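Local coordinates for protein glutamate--LysW ligase ArgX (PDB 3VPB) that probably catalyses the ATP-dependent joining of the amino group of glutamate to the side-chain carboxyl of the C-terminal glutamate of the carrier protein LysW, at residues A65-E68 and H73-N76; D103-L108 and L114-Q119; E184-C189 and K217-V222. One frame throughout, in Å; residues are numbered along the deposited sequence.

Interaction 1. Residues A65-E68 and H73-N76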
loop_
_atom_site.group_PDB
_atom_site.type_symbol
_atom_site.label_atom_id
_atom_site.label_comp_id
_atom_site.label_asym_id
_atom_site.label_seq_id
_atom_site.Cartn_x
_atom_site.Cartn_y
_atom_site.Cartn_z
ATOM N N ALA B 65 -21.937 5.247 12.210
ATOM C CA ALA B 65 -22.807 4.099 11.932
ATOM C C ALA B 65 -23.113 3.284 13.190
ATOM O O ALA B 65 -24.269 2.888 13.416
ATOM C CB ALA B 65 -22.162 3.212 10.892
ATOM N N VAL B 66 -22.089 3.007 14.002
ATOM C CA VAL B 66 -22.299 2.240 15.235
ATOM C C VAL B 66 -23.184 2.990 16.232
ATOM O O VAL B 66 -24.088 2.401 16.805
ATOM C CB VAL B 66 -20.997 1.817 15.904
ATOM C CG1 VAL B 66 -21.290 0.980 17.221
ATOM C CG2 VAL B 66 -20.136 0.969 14.923
ATOM N N LEU B 67 -22.976 4.301 16.375
ATOM C CA LEU B 67 -23.804 5.136 17.275
ATOM C C LEU B 67 -25.261 5.227 16.796
ATOM O O LEU B 67 -26.205 5.133 17.603
ATOM C CB LEU B 67 -23.181 6.540 17.424
ATOM C CG LEU B 67 -21.916 6.513 18.311
ATOM C CD1 LEU B 67 -21.026 7.692 17.941
ATOM C CD2 LEU B 67 -22.290 6.586 19.820
ATOM N N GLU B 68 -25.452 5.381 15.498
ATOM C CA GLU B 68 -26.804 5.362 14.904
ATOM C C GLU B 68 -27.554 4.060 15.164
ATOM O O GLU B 68 -28.770 4.058 15.347
ATOM C CB GLU B 68 -26.719 5.568 13.398
ATOM C CG GLU B 68 -26.242 6.948 13.048
ATOM C CD GLU B 68 -26.027 7.137 11.535
ATOM O OE1 GLU B 68 -26.063 8.300 11.113
ATOM O OE2 GLU B 68 -25.869 6.136 10.781
ATOM N N HIS B 73 -28.479 10.156 17.777
ATOM C CA HIS B 73 -28.452 11.050 16.641
ATOM C C HIS B 73 -27.036 11.566 16.430
ATOM O O HIS B 73 -26.472 12.181 17.318
ATOM C CB HIS B 73 -29.368 12.239 16.832
ATOM C CG HIS B 73 -29.397 13.134 15.637
ATOM N ND1 HIS B 73 -30.118 12.826 14.505
ATOM C CD2 HIS B 73 -28.737 14.284 15.365
ATOM C CE1 HIS B 73 -29.916 13.761 13.588
ATOM N NE2 HIS B 73 -29.088 14.660 14.088
ATOM N N THR B 74 -26.476 11.321 15.257
ATOM C CA THR B 74 -25.091 11.705 15.028
ATOM C C THR B 74 -25.017 12.919 14.117
ATOM O O THR B 74 -25.843 13.088 13.195
ATOM C CB THR B 74 -24.261 10.568 14.423
ATOM O OG1 THR B 74 -24.806 10.212 13.141
ATOM C CG2 THR B 74 -24.266 9.369 15.338
ATOM N N ILE B 75 -24.025 13.766 14.388
ATOM C CA ILE B 75 -23.788 14.972 13.603
ATOM C C ILE B 75 -22.319 14.938 13.208
ATOM O O ILE B 75 -21.484 15.102 14.086
ATOM C CB ILE B 75 -24.043 16.244 14.486
ATOM C CG1 ILE B 75 -25.527 16.331 14.948
ATOM C CG2 ILE B 75 -23.588 17.549 13.764
ATOM C CD1 ILE B 75 -25.729 17.432 16.020
ATOM N N ASN B 76 -21.998 14.714 11.926
ATOM C CA ASN B 76 -22.951 14.352 10.877
ATOM C C ASN B 76 -23.361 12.878 10.872
ATOM O O ASN B 76 -22.717 12.043 11.503
ATOM C CB ASN B 76 -22.385 14.738 9.491
ATOM C CG ASN B 76 -22.225 16.231 9.347
ATOM O OD1 ASN B 76 -23.182 16.970 9.488
ATOM N ND2 ASN B 76 -20.996 16.685 9.136
HETATM O O HOH W 1 -27.727 10.629 12.780
#

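Interaction 2. Residues D103-L108 and L114-Q119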
loop_
_atom_site.group_PDB
_atom_site.type_symbol
_atom_site.label_atom_id
_atom_site.label_comp_id
_atom_site.label_asym_id
_atom_site.label_seq_id
_atom_site.Cartn_x
_atom_site.Cartn_y
_atom_site.Cartn_z
ATOM N N ASP B 103 -16.906 21.101 -14.781
ATOM C CA ASP B 103 -17.128 20.119 -15.858
ATOM C C ASP B 103 -16.210 18.929 -15.636
ATOM O O ASP B 103 -15.000 19.109 -15.607
ATOM C CB ASP B 103 -16.829 20.757 -17.206
ATOM C CG ASP B 103 -17.918 21.711 -17.657
ATOM O OD1 ASP B 103 -19.014 21.717 -17.059
ATOM O OD2 ASP B 103 -17.679 22.433 -18.643
ATOM N N SER B 104 -16.763 17.726 -15.453
ATOM C CA SER B 104 -15.932 16.622 -14.932
ATOM C C SER B 104 -16.154 15.349 -15.711
ATOM O O SER B 104 -17.237 15.129 -16.221
ATOM C CB SER B 104 -16.258 16.322 -13.480
ATOM O OG SER B 104 -16.063 17.435 -12.653
ATOM N N ILE B 105 -15.111 14.526 -15.796
ATOM C CA ILE B 105 -15.198 13.212 -16.418
ATOM C C ILE B 105 -14.543 12.231 -15.446
ATOM O O ILE B 105 -13.520 12.547 -14.842
ATOM C CB ILE B 105 -14.443 13.155 -17.760
ATOM C CG1 ILE B 105 -14.964 14.204 -18.738
ATOM C CG2 ILE B 105 -14.565 11.758 -18.402
ATOM C CD1 ILE B 105 -14.095 14.320 -20.013
ATOM N N ILE B 106 -15.152 11.067 -15.270
ATOM C CA ILE B 106 -14.628 10.073 -14.341
ATOM C C ILE B 106 -13.922 8.970 -15.107
ATOM O O ILE B 106 -14.460 8.444 -16.080
ATOM C CB ILE B 106 -15.762 9.494 -13.465
ATOM C CG1 ILE B 106 -16.454 10.628 -12.714
ATOM C CG2 ILE B 106 -15.236 8.417 -12.491
ATOM C CD1 ILE B 106 -15.501 11.639 -11.994
ATOM N N ALA B 107 -12.713 8.640 -14.656
ATOM C CA ALA B 107 -11.896 7.627 -15.304
ATOM C C ALA B 107 -11.487 6.583 -14.266
ATOM O O ALA B 107 -10.844 6.910 -13.257
ATOM C CB ALA B 107 -10.653 8.283 -15.907
ATOM N N LEU B 108 -11.852 5.325 -14.516
ATOM C CA LEU B 108 -11.679 4.291 -13.497
ATOM C C LEU B 108 -10.553 3.306 -13.788
ATOM O O LEU B 108 -10.549 2.177 -13.264
ATOM C CB LEU B 108 -13.000 3.556 -13.242
ATOM C CG LEU B 108 -14.162 4.491 -12.881
ATOM C CD1 LEU B 108 -15.480 3.739 -12.884
ATOM C CD2 LEU B 108 -13.961 5.204 -11.496
ATOM N N LEU B 114 -6.182 8.321 -19.478
ATOM C CA LEU B 114 -5.511 8.878 -20.652
ATOM C C LEU B 114 -6.522 9.315 -21.702
ATOM O O LEU B 114 -6.383 10.419 -22.258
ATOM C CB LEU B 114 -4.433 7.943 -21.211
ATOM C CG LEU B 114 -3.605 8.527 -22.375
ATOM C CD1 LEU B 114 -2.728 9.736 -21.937
ATOM C CD2 LEU B 114 -2.740 7.430 -22.993
ATOM N N LYS B 115 -7.525 8.471 -21.968
ATOM C CA LYS B 115 -8.682 8.870 -22.810
ATOM C C LYS B 115 -9.398 10.151 -22.359
ATOM O O LYS B 115 -9.749 11.012 -23.194
ATOM C CB LYS B 115 -9.683 7.728 -22.934
ATOM C CG LYS B 115 -9.170 6.608 -23.808
ATOM C CD LYS B 115 -10.120 5.403 -23.812
ATOM C CE LYS B 115 -9.437 4.243 -24.534
ATOM N NZ LYS B 115 -10.293 3.027 -24.480
ATOM N N ALA B 116 -9.617 10.273 -21.053
ATOM C CA ALA B 116 -10.204 11.487 -20.479
ATOM C C ALA B 116 -9.374 12.737 -20.762
ATOM O O ALA B 116 -9.929 13.765 -21.155
ATOM C CB ALA B 116 -10.452 11.334 -18.964
ATOM N N TYR B 117 -8.058 12.660 -20.552
ATOM C CA TYR B 117 -7.157 13.783 -20.867
ATOM C C TYR B 117 -7.271 14.141 -22.334
ATOM O O TYR B 117 -7.376 15.329 -22.694
ATOM C CB TYR B 117 -5.673 13.434 -20.571
ATOM C CG TYR B 117 -5.325 13.064 -19.133
ATOM C CD1 TYR B 117 -4.085 12.453 -18.844
ATOM C CD2 TYR B 117 -6.198 13.313 -18.070
ATOM C CE1 TYR B 117 -3.744 12.106 -17.538
ATOM C CE2 TYR B 117 -5.875 12.947 -16.757
ATOM C CZ TYR B 117 -4.630 12.353 -16.501
ATOM O OH TYR B 117 -4.258 11.983 -15.230
ATOM N N GLU B 118 -7.235 13.110 -23.176
ATOM C CA GLU B 118 -7.362 13.266 -24.631
ATOM C C GLU B 118 -8.700 13.884 -25.065
ATOM O O GLU B 118 -8.735 14.653 -26.036
ATOM C CB GLU B 118 -7.109 11.934 -25.347
ATOM C CG GLU B 118 -5.647 11.497 -25.271
ATOM C CD GLU B 118 -5.405 10.064 -25.715
ATOM O OE1 GLU B 118 -6.388 9.279 -25.830
ATOM O OE2 GLU B 118 -4.210 9.729 -25.960
ATOM N N GLN B 119 -9.781 13.572 -24.352
ATOM C CA GLN B 119 -11.118 14.096 -24.686
ATOM C C GLN B 119 -11.274 15.553 -24.308
ATOM O O GLN B 119 -11.940 16.305 -25.019
ATOM C CB GLN B 119 -12.229 13.286 -24.000
ATOM C CG GLN B 119 -12.521 11.961 -24.695
ATOM C CD GLN B 119 -13.532 11.090 -23.963
ATOM O OE1 GLN B 119 -13.569 9.870 -24.160
ATOM N NE2 GLN B 119 -14.361 11.705 -23.129
#

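Interaction 3. Residues E184-C189 and K217-V222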
loop_
_atom_site.group_PDB
_atom_site.type_symbol
_atom_site.label_atom_id
_atom_site.label_comp_id
_atom_site.label_asym_id
_atom_site.label_seq_id
_atom_site.Cartn_x
_atom_site.Cartn_y
_atom_site.Cartn_z
ATOM N N GLU B 184 -28.421 23.348 7.893
ATOM C CA GLU B 184 -28.749 23.769 6.505
ATOM C C GLU B 184 -28.991 25.279 6.328
ATOM O O GLU B 184 -29.628 25.712 5.361
ATOM C CB GLU B 184 -29.863 22.917 5.859
ATOM C CG GLU B 184 -29.635 21.417 6.014
ATOM C CD GLU B 184 -30.676 20.538 5.340
ATOM O OE1 GLU B 184 -31.605 21.052 4.681
ATOM O OE2 GLU B 184 -30.567 19.303 5.487
ATOM N N GLU B 185 -28.487 26.064 7.270
ATOM C CA GLU B 185 -28.489 27.523 7.140
ATOM C C GLU B 185 -27.063 28.003 7.069
ATOM O O GLU B 185 -26.205 27.506 7.789
ATOM C CB GLU B 185 -29.167 28.193 8.329
ATOM C CG GLU B 185 -30.642 27.815 8.474
ATOM C CD GLU B 185 -31.447 28.853 9.226
ATOM O OE1 GLU B 185 -32.567 29.160 8.760
ATOM O OE2 GLU B 185 -30.980 29.356 10.279
ATOM N N LEU B 186 -26.822 28.996 6.223
ATOM C CA LEU B 186 -25.481 29.557 6.090
ATOM C C LEU B 186 -24.977 30.224 7.374
ATOM O O LEU B 186 -25.649 31.098 7.943
ATOM C CB LEU B 186 -25.440 30.561 4.922
ATOM C CG LEU B 186 -24.063 31.220 4.731
ATOM C CD1 LEU B 186 -22.994 30.213 4.262
ATOM C CD2 LEU B 186 -24.166 32.401 3.771
ATOM N N LEU B 187 -23.785 29.826 7.830
ATOM C CA LEU B 187 -23.155 30.477 8.971
ATOM C C LEU B 187 -22.253 31.632 8.511
ATOM O O LEU B 187 -22.241 32.727 9.107
ATOM C CB LEU B 187 -22.354 29.459 9.805
ATOM C CG LEU B 187 -21.640 29.981 11.049
ATOM C CD1 LEU B 187 -22.660 30.356 12.160
ATOM C CD2 LEU B 187 -20.609 28.993 11.565
ATOM N N GLY B 188 -21.501 31.399 7.437
ATOM C CA GLY B 188 -20.613 32.432 6.937
ATOM C C GLY B 188 -19.703 31.858 5.871
ATOM O O GLY B 188 -19.694 30.640 5.646
ATOM N N CYS B 189 -18.941 32.753 5.240
ATOM C CA CYS B 189 -18.008 32.401 4.164
ATOM C C CYS B 189 -16.765 33.239 4.296
ATOM O O CYS B 189 -16.786 34.350 4.851
ATOM C CB CYS B 189 -18.614 32.666 2.772
ATOM S SG CYS B 189 -20.089 31.761 2.312
ATOM N N LYS B 217 -26.468 35.352 -4.540
ATOM C CA LYS B 217 -26.232 34.184 -5.390
ATOM C C LYS B 217 -25.346 33.176 -4.657
ATOM O O LYS B 217 -25.547 31.988 -4.780
ATOM C CB LYS B 217 -25.562 34.567 -6.711
ATOM C CG LYS B 217 -26.337 35.570 -7.576
ATOM C CD LYS B 217 -25.410 36.626 -8.211
ATOM C CE LYS B 217 -24.969 37.697 -7.189
ATOM N NZ LYS B 217 -26.060 38.105 -6.213
ATOM N N LEU B 218 -24.364 33.674 -3.911
ATOM C CA LEU B 218 -23.465 32.789 -3.141
ATOM C C LEU B 218 -24.233 32.064 -2.047
ATOM O O LEU B 218 -24.109 30.846 -1.910
ATOM C CB LEU B 218 -22.315 33.575 -2.525
ATOM C CG LEU B 218 -21.269 32.786 -1.731
ATOM C CD1 LEU B 218 -20.742 31.571 -2.512
ATOM C CD2 LEU B 218 -20.154 33.711 -1.297
ATOM N N LYS B 219 -25.027 32.815 -1.283
ATOM C CA LYS B 219 -25.809 32.234 -0.197
ATOM C C LYS B 219 -26.743 31.151 -0.735
ATOM O O LYS B 219 -26.826 30.075 -0.160
ATOM C CB LYS B 219 -26.614 33.318 0.554
ATOM C CG LYS B 219 -27.697 32.759 1.502
ATOM C CD LYS B 219 -28.968 33.631 1.437
ATOM C CE LYS B 219 -30.285 32.829 1.581
ATOM N NZ LYS B 219 -30.699 31.877 0.476
ATOM N N GLU B 220 -27.430 31.458 -1.839
ATOM C CA GLU B 220 -28.409 30.563 -2.460
ATOM C C GLU B 220 -27.737 29.284 -2.937
ATOM O O GLU B 220 -28.291 28.195 -2.804
ATOM C CB GLU B 220 -29.067 31.265 -3.659
ATOM C CG GLU B 220 -29.996 32.377 -3.260
ATOM C CD GLU B 220 -30.300 33.386 -4.390
ATOM O OE1 GLU B 220 -29.691 33.326 -5.498
ATOM O OE2 GLU B 220 -31.164 34.258 -4.150
ATOM N N THR B 221 -26.538 29.440 -3.495
ATOM C CA THR B 221 -25.756 28.295 -3.967
ATOM C C THR B 221 -25.423 27.370 -2.806
ATOM O O THR B 221 -25.694 26.170 -2.889
ATOM C CB THR B 221 -24.467 28.741 -4.673
ATOM O OG1 THR B 221 -24.817 29.591 -5.774
ATOM C CG2 THR B 221 -23.711 27.536 -5.195
ATOM N N VAL B 222 -24.825 27.929 -1.746
ATOM C CA VAL B 222 -24.447 27.147 -0.564
ATOM C C VAL B 222 -25.672 26.458 0.043
ATOM O O VAL B 222 -25.645 25.254 0.312
ATOM C CB VAL B 222 -23.740 28.008 0.519
ATOM C CG1 VAL B 222 -23.462 27.210 1.786
ATOM C CG2 VAL B 222 -22.446 28.599 -0.015
#

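Interaction 1. Residues A65-E68 and H73-N76
T74 lays its methyl group against the base of L67, CG2 standing 3.7 Å from L67 CB, and sets its hydroxyl beside the chain of E68. The same methyl also brushes CG of E68. With chi1 at 62°, OG1 lies between the backbone N and the carbonyl carbon of T74, which turns CG2 to L67 and leaves the oxygen near the E68 carboxylate, OG1 to OE1 3.1 Å. The E68 chain, extended beyond CG, crosses the threonine side chain at about a right angle, its CG 3.6 Å from T74 OG1. A water bridges the same two residues: it accepts from T74 N at 2.9 Å and gives a weak bond to E68 OE1. Both polar ends have firmer partners close by, S78 OG for E68 OE2 and S64 OG for T74 OG1. Were this glutamate an alanine, S78 OG and the bridging water would probably lose their carboxylate partner, and a gap would open beside the threonine hydroxyl. The contact belongs to the beta-alpha-beta unit of strand 49-52, helix 57-69 and strand 73-75 in the preATP-grasp domain. Strand 73-75 is bonded through H73 and I75 to strand 49-52, on whose A50 both L67 and T74 also rest, while L89 and S92 of a second subunit pack on the helix at A65 and E68.

Interaction 2. Residues D103-L108 and L114-Q119
I105 and A116 carry most of this contact, the isoleucine spreading its two branches over the helix while the alanine offers a single methyl. CG2 of I105 meets CB of A116 at 4.2 Å. The other branch runs on to the next turn of the helix, where CD1 lies 4.1 Å from NE2 of Q119. A chi1 of -57° places CG2 opposite the backbone N of I105 and over A116, while CG1, beside that nitrogen, carries CD1 to Q119. Two residues along the strand, on the same side, A107 adds a smaller touch, its CB 4.3 Å from A116 CB. The small side chains of A107 and A116 probably help to let the axes of strand 104-107 and helix segment 114-119 come within 8.4 Å. This is a helix packed on the strand that is outermost within this chain in an antiparallel sheet of the ATP-grasp domain. Strand 104-107 leads through a short turn into helix 110-120, whose segment 114-119 runs at 158° to the strand, nearly antiparallel. V166 of the adjoining strand 164-168 also touches A116, so the alanine methyl sits over two strands. The Q119 side chain, extended beyond CG, crosses that of I105 obliquely, NE2 nearest CD1, and closes the exposed border of the contact. P37 of a second subunit packs on both I105 and Q119, and an antiparallel strand of that subunit pairs with I105 and I106, carrying the sheet across the interface.

Interaction 3. Residues E184-C189 and K217-V222
This is apolar packing of helix 216-229 on strand 185-193 of the five-stranded antiparallel sheet in the ATP-grasp domain, a helix lying over a sheet; the axes of strand residues 185-189 and helix residues 217-222 are 8.7 Å apart at 124°. L186 has the largest share. Its CG is anti to the backbone N (chi1 179°), which reaches the forked end out to the helix, and the two methyls take different partners: CD1 touches CG1 of V222 at 3.9 Å, the side chains crossing at about a right angle, while CD2 comes to 4.1 Å from CB of K219. The lysine takes part through the start of its chain, the remainder bending off and leading away from the strand. Further along, C189 turns SG to CD2 of L218 at 4.1 Å. Between these two residues the strand carries a classic beta bulge, L187 and G188 both facing I180 of strand 175-182. V222 and L218, one helical turn apart, present their methyls to the sheet on one face of the helix, where I238 of strand 233-241 touches both and C179 touches V222. On the helix itself, K217 O accepts from T221 N and from T221 OG1 (2.7 Å), the two donors arriving from opposite faces of the carbonyl plane. The sulfur of C189 is tied to C179 in a disulfide that links strands 185-193 and 175-182, so the helix rests partly on a covalent cross-link. Between C189 SG and L218 CD2 no directed bond forms, and the contact rests on shape and burial.

In the fold
The three contacts follow one another along the chain without touching. Interaction 1 lies in the preATP-grasp domain, away from the annotated sites, whereas interactions 2 and 3 share the ATP-grasp domain on separate sheets, their centres 31 Å apart. Interactions 1 and 3 are nearer, about 8 Å between closest atoms, against about 22 Å for interactions 1 and 2. Those last two have the second subunit in common, which touches both. Neither interaction 2 nor interaction 3 touches a ligand: the side chain of I105 is about 12 Å from bound ADP, and that of C189 about 11 Å from bound glutamate, though C189 comes within about 4 Å of the side chain of I177, a probable ATP-site residue.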